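Local atomic coordinates of mandelate racemase/muconate lactonizing protein (Paenibacillus sp., PDB entry 3V5C), a protein that probably catalyses the magnesium-dependent dehydration of galacturonate, as a member of the mandelate racemase/muconate lactonizing branch of the enolase superfamily. Residues 26-31 / 133-138; 126-131 / 357-362; 169-174 / 185-190; 285-290 / 313-318. The protein carries 1 engineered substitution. One frame throughout, in Å; residues are numbered along the deposited sequence.

Interaction 1: residues 26-31 / 133-138; sequences RARSAG and TSLYFD
Arg-28 reaches across to Ser-134 with one end of its guanidinium group. Its CG stands opposite the backbone N (chi1 -178°), and a bend at chi3 turns NH2 onto the backbone of Ser-134. Arg-28 NH2 donates to Ser-134 O at 2.9 Å. The oxygen lies close to the guanidinium plane, but the nitrogen sits above the carbonyl plane. A weak second bond runs from Arg-28 NH2 to Ser-134 OG at 2.7 Å, and that hydroxyl is also bonded to Asp-132. A water joins Ser-134 OG to Arg-28 NH1, which has a further partner in Gln-158 of helix 145-161. Another water accepts from Arg-28 NE and lies 2.8 Å from both Ser-29 O and Asp-138 OD2. Ala-30 sets its CB over one face of the Tyr-136 ring, 4.1 Å above the plane and toward the rim. Gly-31 N donates to Asp-138 OD1 at 2.8 Å. A side chain on Gly-31 would run into that carboxylate. The contact ties strand 14-30 of the N-terminal domain to the end of strand 126-135, the seam between capping domain and barrel that is characteristic of the enolase fold.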
loop_
_atom_site.group_PDB
_atom_site.type_symbol
_atom_site.label_atom_id
_atom_site.label_comp_id
_atom_site.label_asym_id
_atom_site.label_seq_id
_atom_site.Cartn_x
_atom_site.Cartn_y
_atom_site.Cartn_z
ATOM N N ARG A 26 8.457 8.184 10.614
ATOM C CA ARG A 26 9.086 7.980 9.316
ATOM C C ARG A 26 10.471 8.646 9.290
ATOM O O ARG A 26 10.770 9.519 10.110
ATOM C CB ARG A 26 8.198 8.397 8.131
ATOM C CG ARG A 26 7.535 9.750 8.240
ATOM C CD ARG A 26 6.786 10.117 6.922
ATOM N NE ARG A 26 5.592 9.301 6.662
ATOM C CZ ARG A 26 4.385 9.583 7.136
ATOM N NH1 ARG A 26 4.203 10.652 7.903
ATOM N NH2 ARG A 26 3.348 8.785 6.863
ATOM N N ALA A 27 11.289 8.206 8.353
ATOM C CA ALA A 27 12.687 8.629 8.328
ATOM C C ALA A 27 12.809 10.114 8.008
ATOM O O ALA A 27 13.738 10.778 8.481
ATOM C CB ALA A 27 13.476 7.800 7.338
ATOM N N ARG A 28 11.899 10.627 7.187
ATOM C CA ARG A 28 11.922 12.040 6.844
ATOM C C ARG A 28 10.495 12.570 6.934
ATOM O O ARG A 28 9.547 11.917 6.487
ATOM C CB ARG A 28 12.506 12.233 5.442
ATOM C CG ARG A 28 12.623 13.706 4.987
ATOM C CD ARG A 28 13.108 13.790 3.537
ATOM N NE ARG A 28 12.072 13.308 2.619
ATOM C CZ ARG A 28 12.195 12.264 1.811
ATOM N NH1 ARG A 28 13.328 11.562 1.765
ATOM N NH2 ARG A 28 11.170 11.917 1.041
ATOM N N SER A 29 10.326 13.735 7.554
ATOM C CA SER A 29 9.001 14.338 7.675
ATOM C C SER A 29 8.350 14.570 6.308
ATOM O O SER A 29 8.989 15.061 5.378
ATOM C CB SER A 29 9.098 15.654 8.458
ATOM O OG SER A 29 7.812 16.199 8.674
ATOM N N ALA A 30 7.072 14.213 6.189
ATOM C CA ALA A 30 6.352 14.347 4.926
ATOM C C ALA A 30 5.540 15.633 4.903
ATOM O O ALA A 30 4.778 15.917 5.830
ATOM C CB ALA A 30 5.433 13.137 4.707
ATOM N N GLY A 31 5.732 16.422 3.854
ATOM C CA GLY A 31 5.041 17.693 3.713
ATOM C C GLY A 31 3.598 17.558 3.272
ATOM O O GLY A 31 2.977 16.506 3.453
ATOM N N THR A 133 7.441 6.306 -2.041
ATOM C CA THR A 133 6.245 7.152 -2.076
ATOM C C THR A 133 6.368 8.472 -1.289
ATOM O O THR A 133 5.391 9.215 -1.167
ATOM C CB THR A 133 5.028 6.338 -1.548
ATOM O OG1 THR A 133 3.805 6.937 -1.997
ATOM C CG2 THR A 133 5.048 6.275 -0.026
ATOM N N SER A 134 7.577 8.791 -0.813
ATOM C CA SER A 134 7.755 9.831 0.207
ATOM C C SER A 134 8.024 11.239 -0.332
ATOM O O SER A 134 8.368 12.127 0.446
ATOM C CB SER A 134 8.905 9.448 1.163
ATOM O OG SER A 134 10.162 9.465 0.495
ATOM N N LEU A 135 7.889 11.436 -1.635
ATOM C CA LEU A 135 8.233 12.728 -2.242
ATOM C C LEU A 135 7.041 13.707 -2.233
ATOM O O LEU A 135 6.413 13.942 -3.256
ATOM C CB LEU A 135 8.808 12.505 -3.642
ATOM C CG LEU A 135 10.077 11.650 -3.688
ATOM C CD1 LEU A 135 10.525 11.362 -5.136
ATOM C CD2 LEU A 135 11.189 12.324 -2.912
ATOM N N TYR A 136 6.737 14.232 -1.045
ATOM C CA TYR A 136 5.653 15.176 -0.807
ATOM C C TYR A 136 6.046 16.611 -1.206
ATOM O O TYR A 136 7.088 16.803 -1.835
ATOM C CB TYR A 136 5.166 15.067 0.657
ATOM C CG TYR A 136 4.210 13.890 0.818
ATOM C CD1 TYR A 136 4.639 12.589 0.559
ATOM C CD2 TYR A 136 2.879 14.089 1.166
ATOM C CE1 TYR A 136 3.764 11.513 0.647
ATOM C CE2 TYR A 136 2.000 13.013 1.258
ATOM C CZ TYR A 136 2.455 11.739 1.002
ATOM O OH TYR A 136 1.567 10.687 1.082
ATOM N N PHE A 137 5.207 17.595 -0.885
ATOM C CA PHE A 137 5.476 18.989 -1.246
ATOM C C PHE A 137 6.455 19.590 -0.248
ATOM O O PHE A 137 6.136 20.559 0.455
ATOM C CB PHE A 137 4.200 19.826 -1.203
ATOM C CG PHE A 137 3.163 19.479 -2.257
ATOM C CD1 PHE A 137 3.421 18.583 -3.306
ATOM C CD2 PHE A 137 1.931 20.115 -2.220
ATOM C CE1 PHE A 137 2.421 18.302 -4.268
ATOM C CE2 PHE A 137 0.949 19.849 -3.170
ATOM C CZ PHE A 137 1.190 18.952 -4.193
ATOM N N ASP A 138 7.650 19.023 -0.195
ATOM C CA ASP A 138 8.605 19.359 0.855
ATOM C C ASP A 138 9.380 20.634 0.542
ATOM O O ASP A 138 10.278 21.039 1.300
ATOM C CB ASP A 138 9.551 18.187 1.031
ATOM C CG ASP A 138 8.809 16.918 1.421
ATOM O OD1 ASP A 138 8.036 16.977 2.410
ATOM O OD2 ASP A 138 9.002 15.885 0.751
HETATM O O HOH W 1 9.362 14.051 2.837
HETATM O O HOH W 2 8.573 11.544 3.861
HETATM O O HOH W 3 13.150 9.561 -0.439
#

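Interaction 2: residues 126-131 / 357-362; sequences LVVPCY and IHVPAT
Val-127 places CG1 opposite its own backbone N (chi1 -180°), and His-358 places CG opposite its carbonyl carbon (chi1 -68°). The two residues are a non-hydrogen-bonded antiparallel pair, so their side chains lie side by side and point the same way, and these torsions lay the methyl over the ring. Val-127 CG1 sits over one face of the imidazole, 3.9 Å from the centroid of the His-358 ring and 17° off its normal, a CH-pi contact. The other methyl, Val-127 CG2, comes 3.5 Å from His-358 ND1. Next to this pair, Val-128 and Ile-357 form a hydrogen-bonded one. Val-128 N donates to Ile-357 O at 2.9 Å, and Ile-357 N returns the bond to Val-128 O at 2.7 Å. Val-359 N donates to Leu-126 O at 3.0 Å. A water continues the link, accepting from Leu-126 N and donating to Val-359 O.

Strand 126-135 also runs parallel to strands 167-170 and 335-337, as the first strand of the enolase-type barrel. Strand 356-359 pairs antiparallel with it and is the second arm of a hairpin with strand 351-353.

The face opposite His-358 is apolar. Val-128 CB packs on Ile-357 CG2 at 3.8 Å, while Val-128 CG2 meets Val-359 CG2 at 4.1 Å. Cys-130 lies farther along, with SG 4.4 Å from Ile-357 CB. Leu-126 and Val-359 touch through their CB atoms, and both rest on Tyr-112 of helix 111-115. Val-335 lies against Val-128, Cys-130 and Ile-357.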
loop_
_atom_site.group_PDB
_atom_site.type_symbol
_atom_site.label_atom_id
_atom_site.label_comp_id
_atom_site.label_asym_id
_atom_site.label_seq_id
_atom_site.Cartn_x
_atom_site.Cartn_y
_atom_site.Cartn_z
ATOM N N LEU A 126 10.943 -14.564 -2.469
ATOM C CA LEU A 126 9.981 -13.580 -2.940
ATOM C C LEU A 126 10.612 -12.200 -2.948
ATOM O O LEU A 126 10.918 -11.637 -1.898
ATOM C CB LEU A 126 8.721 -13.565 -2.074
ATOM C CG LEU A 126 7.628 -12.645 -2.630
ATOM C CD1 LEU A 126 7.333 -12.981 -4.086
ATOM C CD2 LEU A 126 6.378 -12.721 -1.791
ATOM N N VAL A 127 10.798 -11.672 -4.146
ATOM C CA VAL A 127 11.386 -10.348 -4.338
ATOM C C VAL A 127 10.376 -9.548 -5.155
ATOM O O VAL A 127 9.968 -9.979 -6.226
ATOM C CB VAL A 127 12.747 -10.448 -5.096
ATOM C CG1 VAL A 127 13.369 -9.077 -5.298
ATOM C CG2 VAL A 127 13.721 -11.370 -4.336
ATOM N N VAL A 128 9.974 -8.384 -4.646
ATOM C CA VAL A 128 8.832 -7.662 -5.195
ATOM C C VAL A 128 9.233 -6.223 -5.520
ATOM O O VAL A 128 9.852 -5.558 -4.701
ATOM C CB VAL A 128 7.670 -7.636 -4.154
ATOM C CG1 VAL A 128 6.394 -7.105 -4.753
ATOM C CG2 VAL A 128 7.419 -9.031 -3.590
ATOM N N PRO A 129 8.882 -5.735 -6.716
ATOM C CA PRO A 129 9.199 -4.330 -7.002
ATOM C C PRO A 129 8.578 -3.381 -5.980
ATOM O O PRO A 129 7.471 -3.615 -5.516
ATOM C CB PRO A 129 8.557 -4.099 -8.376
ATOM C CG PRO A 129 8.498 -5.472 -8.989
ATOM C CD PRO A 129 8.204 -6.396 -7.844
ATOM N N CYS A 130 9.282 -2.315 -5.630
ATOM C CA CYS A 130 8.692 -1.285 -4.792
ATOM C C CYS A 130 9.036 0.082 -5.345
ATOM O O CYS A 130 9.898 0.215 -6.220
ATOM C CB CYS A 130 9.201 -1.373 -3.357
ATOM S SG CYS A 130 11.010 -1.210 -3.133
ATOM N N TYR A 131 8.357 1.097 -4.828
ATOM C CA TYR A 131 8.674 2.469 -5.180
ATOM C C TYR A 131 8.612 3.354 -3.963
ATOM O O TYR A 131 7.946 3.054 -2.977
ATOM C CB TYR A 131 7.755 3.026 -6.295
ATOM C CG TYR A 131 6.294 3.270 -5.920
ATOM C CD1 TYR A 131 5.918 4.383 -5.174
ATOM C CD2 TYR A 131 5.297 2.409 -6.353
ATOM C CE1 TYR A 131 4.597 4.622 -4.858
ATOM C CE2 TYR A 131 3.961 2.642 -6.052
ATOM C CZ TYR A 131 3.617 3.743 -5.291
ATOM O OH TYR A 131 2.308 3.995 -4.973
ATOM N N ILE A 357 11.701 -4.957 -2.806
ATOM C CA ILE A 357 11.646 -5.388 -1.421
ATOM C C ILE A 357 11.800 -6.900 -1.357
ATOM O O ILE A 357 11.111 -7.640 -2.068
ATOM C CB ILE A 357 10.357 -4.879 -0.704
ATOM C CG1 ILE A 357 10.338 -5.270 0.763
ATOM C CG2 ILE A 357 9.074 -5.374 -1.402
ATOM C CD1 ILE A 357 9.413 -4.377 1.618
ATOM N N HIS A 358 12.749 -7.357 -0.543
ATOM C CA HIS A 358 12.977 -8.776 -0.352
ATOM C C HIS A 358 12.183 -9.248 0.852
ATOM O O HIS A 358 12.454 -8.856 1.975
ATOM C CB HIS A 358 14.475 -9.051 -0.169
ATOM C CG HIS A 358 15.271 -8.807 -1.410
ATOM N ND1 HIS A 358 15.952 -9.811 -2.065
ATOM C CD2 HIS A 358 15.455 -7.685 -2.145
ATOM C CE1 HIS A 358 16.543 -9.311 -3.137
ATOM N NE2 HIS A 358 16.247 -8.027 -3.216
ATOM N N VAL A 359 11.157 -10.047 0.589
ATOM C CA VAL A 359 10.277 -10.549 1.640
ATOM C C VAL A 359 10.897 -11.820 2.229
ATOM O O VAL A 359 11.229 -12.730 1.476
ATOM C CB VAL A 359 8.875 -10.862 1.067
ATOM C CG1 VAL A 359 7.939 -11.322 2.183
ATOM C CG2 VAL A 359 8.285 -9.631 0.384
ATOM N N PRO A 360 11.065 -11.882 3.554
ATOM C CA PRO A 360 11.697 -13.067 4.166
ATOM C C PRO A 360 10.784 -14.297 4.090
ATOM O O PRO A 360 9.562 -14.157 4.003
ATOM C CB PRO A 360 11.867 -12.648 5.641
ATOM C CG PRO A 360 10.751 -11.653 5.859
ATOM C CD PRO A 360 10.738 -10.861 4.566
ATOM N N ALA A 361 11.373 -15.491 4.101
ATOM C CA ALA A 361 10.600 -16.725 4.051
ATOM C C ALA A 361 10.221 -17.236 5.438
ATOM O O ALA A 361 9.859 -18.408 5.601
ATOM C CB ALA A 361 11.376 -17.798 3.290
ATOM N N THR A 362 10.252 -16.345 6.415
ATOM C CA THR A 362 9.916 -16.682 7.790
ATOM C C THR A 362 8.399 -16.775 8.010
ATOM O O THR A 362 7.615 -16.320 7.185
ATOM C CB THR A 362 10.533 -15.658 8.735
ATOM O OG1 THR A 362 10.258 -14.358 8.226
ATOM C CG2 THR A 362 12.058 -15.831 8.765
HETATM O O HOH W 4 11.209 -15.251 0.358
#

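Interaction 3: residues 169-174 / 185-190; sequences IKVGRG and KRDIAI
Asp-187 binds the backbone and the side chain of the loop 171-174 together. Gly-172 N donates to Asp-187 OD2 at 2.8 Å, from above the carboxylate plane. Arg-173 N donates to Asp-187 OD1 at 3.2 Å, on the oxygen's syn lone pair. The same oxygen takes a salt bridge from the side chain, with Arg-173 NH2 on its anti side at 3.0 Å and OD1 in the guanidinium plane. Asp-187 OD2 is held further by Tyr-212 and by a water that accepts from Gly-174 N. Arg-173 NH2 also reaches Lys-170 O at 3.1 Å, which helps fix the rotation of the guanidinium. Its NH1 forms a salt bridge with Asp-139, and Asp-139 also pairs with Arg-186.

Arg-173 runs extended from CG to NE (chi2 165°, chi3 171°), which carries the guanidinium past Asp-187 to Ile-190. Ile-190 packs tightly over one face of the Arg-173 guanidinium, with CD1 3.0 Å above the plane. Arg-173 CD meets Arg-186 CG at 3.5 Å, where the two chains cross at about a right angle. With a leucine in place of Arg-173, Asp-187 and Asp-139 would probably each lose a buried charge partner, and the loop would be less firmly tied to the helix. Val-171 CB lies 3.6 Å from Asp-187 CG, beside the carboxylate. Farther along the strand, Ile-169 CG2 touches Ile-190 CG2 at 4.0 Å. The contact is wholly buried. It joins strand 167-170 and the loop after it to helix 180-198, within the beta-alpha-beta unit strand 167-170, helix 180-198, strand 204-207 of the barrel.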
loop_
_atom_site.group_PDB
_atom_site.type_symbol
_atom_site.label_atom_id
_atom_site.label_comp_id
_atom_site.label_asym_id
_atom_site.label_seq_id
_atom_site.Cartn_x
_atom_site.Cartn_y
_atom_site.Cartn_z
ATOM N N ILE A 169 6.031 10.899 -7.270
ATOM C CA ILE A 169 6.188 12.303 -6.973
ATOM C C ILE A 169 4.824 12.951 -6.800
ATOM O O ILE A 169 3.970 12.834 -7.665
ATOM C CB ILE A 169 6.929 12.991 -8.127
ATOM C CG1 ILE A 169 8.281 12.305 -8.362
ATOM C CG2 ILE A 169 7.095 14.484 -7.810
ATOM C CD1 ILE A 169 8.845 12.531 -9.755
ATOM N N LYS A 170 4.599 13.593 -5.657
ATOM C CA LYS A 170 3.371 14.341 -5.479
ATOM C C LYS A 170 3.380 15.557 -6.390
ATOM O O LYS A 170 4.382 16.277 -6.460
ATOM C CB LYS A 170 3.183 14.757 -4.021
ATOM C CG LYS A 170 2.955 13.585 -3.062
ATOM C CD LYS A 170 1.547 13.035 -3.255
ATOM C CE LYS A 170 1.237 11.925 -2.269
ATOM N NZ LYS A 170 1.620 10.619 -2.837
ATOM N N VAL A 171 2.273 15.773 -7.095
ATOM C CA VAL A 171 2.092 16.990 -7.879
ATOM C C VAL A 171 0.722 17.594 -7.528
ATOM O O VAL A 171 0.014 17.079 -6.658
ATOM C CB VAL A 171 2.257 16.735 -9.398
ATOM C CG1 VAL A 171 3.649 16.180 -9.692
ATOM C CG2 VAL A 171 1.162 15.765 -9.905
ATOM N N GLY A 172 0.355 18.697 -8.172
ATOM C CA GLY A 172 -0.844 19.420 -7.785
ATOM C C GLY A 172 -0.626 20.628 -6.895
ATOM O O GLY A 172 -1.552 21.101 -6.216
ATOM N N ARG A 173 0.599 21.143 -6.880
ATOM C CA ARG A 173 0.899 22.229 -5.959
ATOM C C ARG A 173 -0.023 23.441 -6.159
ATOM O O ARG A 173 -0.350 24.140 -5.194
ATOM C CB ARG A 173 2.356 22.641 -6.128
ATOM C CG ARG A 173 3.333 21.647 -5.551
ATOM C CD ARG A 173 4.740 21.956 -6.099
ATOM N NE ARG A 173 5.704 21.144 -5.383
ATOM C CZ ARG A 173 5.863 19.843 -5.592
ATOM N NH1 ARG A 173 6.730 19.159 -4.855
ATOM N NH2 ARG A 173 5.154 19.228 -6.538
ATOM N N GLY A 174 -0.454 23.674 -7.398
ATOM C CA GLY A 174 -1.317 24.805 -7.706
ATOM C C GLY A 174 -2.800 24.628 -7.379
ATOM O O GLY A 174 -3.570 25.573 -7.504
ATOM N N LYS A 185 3.816 24.936 -12.995
ATOM C CA LYS A 185 5.182 25.045 -13.516
ATOM C C LYS A 185 6.190 24.348 -12.585
ATOM O O LYS A 185 7.102 23.651 -13.040
ATOM C CB LYS A 185 5.550 26.518 -13.712
ATOM C CG LYS A 185 6.882 26.746 -14.413
ATOM C CD LYS A 185 7.168 28.249 -14.544
ATOM C CE LYS A 185 8.660 28.543 -14.588
ATOM N NZ LYS A 185 8.930 29.969 -14.254
ATOM N N ARG A 186 5.989 24.516 -11.283
ATOM C CA ARG A 186 6.897 23.949 -10.278
ATOM C C ARG A 186 6.762 22.430 -10.254
ATOM O O ARG A 186 7.774 21.734 -10.183
ATOM C CB ARG A 186 6.683 24.603 -8.896
ATOM C CG ARG A 186 7.268 23.862 -7.680
ATOM C CD ARG A 186 8.556 24.408 -7.079
ATOM N NE ARG A 186 8.581 25.832 -6.706
ATOM C CZ ARG A 186 8.569 26.329 -5.464
ATOM N NH1 ARG A 186 8.476 25.551 -4.376
ATOM N NH2 ARG A 186 8.661 27.643 -5.309
ATOM N N ASP A 187 5.528 21.914 -10.350
ATOM C CA ASP A 187 5.324 20.471 -10.446
ATOM C C ASP A 187 6.188 19.896 -11.557
ATOM O O ASP A 187 6.888 18.906 -11.364
ATOM C CB ASP A 187 3.876 20.107 -10.815
ATOM C CG ASP A 187 2.877 20.297 -9.689
ATOM O OD1 ASP A 187 3.235 20.374 -8.489
ATOM O OD2 ASP A 187 1.670 20.366 -10.044
ATOM N N ILE A 188 6.088 20.507 -12.741
ATOM C CA ILE A 188 6.762 20.001 -13.941
ATOM C C ILE A 188 8.283 19.979 -13.741
ATOM O O ILE A 188 8.936 18.979 -14.040
ATOM C CB ILE A 188 6.414 20.851 -15.168
ATOM C CG1 ILE A 188 4.946 20.615 -15.542
ATOM C CG2 ILE A 188 7.325 20.473 -16.353
ATOM C CD1 ILE A 188 4.321 21.698 -16.409
ATOM N N ALA A 189 8.816 21.092 -13.235
ATOM C CA ALA A 189 10.246 21.225 -12.990
ATOM C C ALA A 189 10.723 20.164 -12.010
ATOM O O ALA A 189 11.800 19.597 -12.175
ATOM C CB ALA A 189 10.557 22.604 -12.435
ATOM N N ILE A 190 9.936 19.924 -10.967
ATOM C CA ILE A 190 10.299 18.908 -9.982
ATOM C C ILE A 190 10.310 17.508 -10.596
ATOM O O ILE A 190 11.227 16.715 -10.367
ATOM C CB ILE A 190 9.367 18.972 -8.753
ATOM C CG1 ILE A 190 9.672 20.235 -7.941
ATOM C CG2 ILE A 190 9.510 17.712 -7.893
ATOM C CD1 ILE A 190 8.692 20.539 -6.829
HETATM O O HOH W 5 -0.284 22.272 -9.882
#

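Interaction 4: residues 285-290 / 313-318; sequences DIIWPG and YGNAYG
Ile-287 lays its outer carbons against the amide of Asn-315, with CG1 3.7 Å from Asn-315 ND2 and the side chains crossing at about a right angle. Asn-315 CG, opposite its backbone N (chi1 -171°), puts the amide there. Ile-287 CD1 lies 4.0 Å from Gly-318 CA. Ile-286 CG2 comes 3.6 Å from Gly-318 CA, so a side chain on that glycine would strike the methyl. Replacing Ile-287 by an alanine would probably open a gap beside the Asn-315 amide and Gly-318.

A water links the two segments, donating to Asp-285 OD1 at 2.8 Å and accepting from Tyr-313 N at 3.1 Å. Asp-285 shapes its own loop. Its OD2 accepts from Ile-287 N at 2.9 Å, an Asx turn, and takes Trp-288 N on its anti lone pair at 3.0 Å. Its OD1 is bonded to His-311, consistent with the His-Asp dyad of mandelate racemase-like enzymes. Within 313-318, Asn-315 OD1 accepts a weak capping bond from Tyr-317 N.

Ser-60 of strand 55-60 touches Ile-287 and Asn-315. Tyr-97 of helix 92-107 bonds to Ile-286 O. The segments lead into helices 291-303 and 317-325, and Ile-286 packs along the latter on Ala-321, Ser-322 and Leu-325.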
loop_
_atom_site.group_PDB
_atom_site.type_symbol
_atom_site.label_atom_id
_atom_site.label_comp_id
_atom_site.label_asym_id
_atom_site.label_seq_id
_atom_site.Cartn_x
_atom_site.Cartn_y
_atom_site.Cartn_z
ATOM N N ASP A 285 -6.878 0.328 -1.164
ATOM C CA ASP A 285 -5.926 0.291 -0.053
ATOM C C ASP A 285 -5.771 -1.124 0.537
ATOM O O ASP A 285 -6.729 -1.910 0.587
ATOM C CB ASP A 285 -6.390 1.305 1.006
ATOM C CG ASP A 285 -5.464 1.396 2.218
ATOM O OD1 ASP A 285 -4.507 2.204 2.174
ATOM O OD2 ASP A 285 -5.745 0.733 3.243
ATOM N N ILE A 286 -4.548 -1.421 0.968
ATOM C CA ILE A 286 -4.151 -2.738 1.479
ATOM C C ILE A 286 -4.769 -3.086 2.842
ATOM O O ILE A 286 -4.835 -4.263 3.217
ATOM C CB ILE A 286 -2.610 -2.840 1.515
ATOM C CG1 ILE A 286 -2.153 -4.255 1.841
ATOM C CG2 ILE A 286 -2.029 -1.848 2.530
ATOM C CD1 ILE A 286 -2.571 -5.289 0.826
ATOM N N ILE A 287 -5.202 -2.073 3.586
ATOM C CA ILE A 287 -5.858 -2.266 4.879
ATOM C C ILE A 287 -7.391 -2.227 4.718
ATOM O O ILE A 287 -8.108 -3.071 5.259
ATOM C CB ILE A 287 -5.439 -1.196 5.903
ATOM C CG1 ILE A 287 -3.915 -1.076 6.006
ATOM C CG2 ILE A 287 -6.049 -1.491 7.282
ATOM C CD1 ILE A 287 -3.225 -2.336 6.458
ATOM N N TRP A 288 -7.888 -1.236 3.981
ATOM C CA TRP A 288 -9.319 -1.132 3.697
ATOM C C TRP A 288 -9.489 -0.918 2.194
ATOM O O TRP A 288 -9.185 0.161 1.692
ATOM C CB TRP A 288 -9.933 0.031 4.480
ATOM C CG TRP A 288 -11.370 0.259 4.164
ATOM C CD1 TRP A 288 -12.439 -0.424 4.676
ATOM C CD2 TRP A 288 -11.911 1.218 3.239
ATOM N NE1 TRP A 288 -13.612 0.067 4.143
ATOM C CE2 TRP A 288 -13.314 1.068 3.253
ATOM C CE3 TRP A 288 -11.343 2.192 2.402
ATOM C CZ2 TRP A 288 -14.161 1.856 2.465
ATOM C CZ3 TRP A 288 -12.187 2.975 1.619
ATOM C CH2 TRP A 288 -13.578 2.800 1.656
ATOM N N PRO A 289 -10.003 -1.921 1.469
ATOM C CA PRO A 289 -10.773 -3.083 1.921
ATOM C C PRO A 289 -9.966 -4.285 2.415
ATOM O O PRO A 289 -10.582 -5.222 2.933
ATOM C CB PRO A 289 -11.547 -3.482 0.670
ATOM C CG PRO A 289 -10.597 -3.134 -0.452
ATOM C CD PRO A 289 -9.979 -1.829 -0.006
ATOM N N GLY A 290 -8.644 -4.280 2.269
ATOM C CA GLY A 290 -7.867 -5.349 2.877
ATOM C C GLY A 290 -7.341 -6.475 2.005
ATOM O O GLY A 290 -7.515 -6.500 0.780
ATOM N N TYR A 313 -0.441 4.043 2.591
ATOM C CA TYR A 313 0.145 5.231 3.177
ATOM C C TYR A 313 -0.584 5.487 4.467
ATOM O O TYR A 313 -1.811 5.366 4.527
ATOM C CB TYR A 313 0.075 6.454 2.267
ATOM C CG TYR A 313 1.054 7.521 2.722
ATOM C CD1 TYR A 313 2.390 7.461 2.362
ATOM C CD2 TYR A 313 0.647 8.546 3.572
ATOM C CE1 TYR A 313 3.293 8.435 2.786
ATOM C CE2 TYR A 313 1.548 9.521 4.025
ATOM C CZ TYR A 313 2.864 9.454 3.627
ATOM O OH TYR A 313 3.774 10.404 4.057
ATOM N N GLY A 314 0.171 5.834 5.501
ATOM C CA GLY A 314 -0.402 6.067 6.816
ATOM C C GLY A 314 -0.388 4.826 7.682
ATOM O O GLY A 314 -0.730 4.883 8.858
ATOM N N ASN A 315 0.033 3.711 7.107
ATOM C CA ASN A 315 0.098 2.476 7.877
ATOM C C ASN A 315 1.282 1.621 7.449
ATOM O O ASN A 315 1.274 0.982 6.377
ATOM C CB ASN A 315 -1.221 1.702 7.748
ATOM C CG ASN A 315 -1.301 0.534 8.693
ATOM O OD1 ASN A 315 -0.293 -0.135 8.978
ATOM N ND2 ASN A 315 -2.513 0.263 9.189
ATOM N N ALA A 316 2.328 1.623 8.272
ATOM C CA ALA A 316 3.557 0.930 7.933
ATOM C C ALA A 316 3.315 -0.551 7.709
ATOM O O ALA A 316 3.950 -1.160 6.849
ATOM C CB ALA A 316 4.623 1.144 9.008
ATOM N N TYR A 317 2.380 -1.122 8.459
ATOM C CA TYR A 317 2.162 -2.564 8.376
ATOM C C TYR A 317 1.751 -2.979 6.967
ATOM O O TYR A 317 2.094 -4.058 6.501
ATOM C CB TYR A 317 1.089 -2.991 9.374
ATOM C CG TYR A 317 0.891 -4.488 9.448
ATOM C CD1 TYR A 317 -0.035 -5.127 8.628
ATOM C CD2 TYR A 317 1.654 -5.258 10.321
ATOM C CE1 TYR A 317 -0.215 -6.495 8.702
ATOM C CE2 TYR A 317 1.486 -6.653 10.401
ATOM C CZ TYR A 317 0.545 -7.247 9.580
ATOM O OH TYR A 317 0.355 -8.604 9.638
ATOM N N GLY A 318 1.013 -2.107 6.281
ATOM C CA GLY A 318 0.526 -2.413 4.947
ATOM C C GLY A 318 1.606 -2.644 3.911
ATOM O O GLY A 318 1.365 -3.301 2.900
HETATM O O HOH W 6 -2.483 2.227 4.052
#

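Interactions 1, 2 and 3 all reach the same sheet. Interactions 1 and 2 share strand 126-135, and strand 167-170 of interaction 3 lies beside it, with a probable hydrogen bond from Lys-170 N to Leu-135 O. Interaction 3 is fully buried and combines a salt bridge with backbone bonds to one carboxylate and apolar packing. Interactions 1, 2 and 4 are only partly buried. Interaction 1 uses polar groups and waters at a domain seam, interaction 2 regular backbone pairing with aliphatic packing, and interaction 4 mostly apolar contact with one water bridge. Tyr-313 connects interactions 1 and 4, touching Arg-26, Ala-30 and Tyr-136. Interaction 4 lies nearest the chain's centre, and interaction 3 farthest from it.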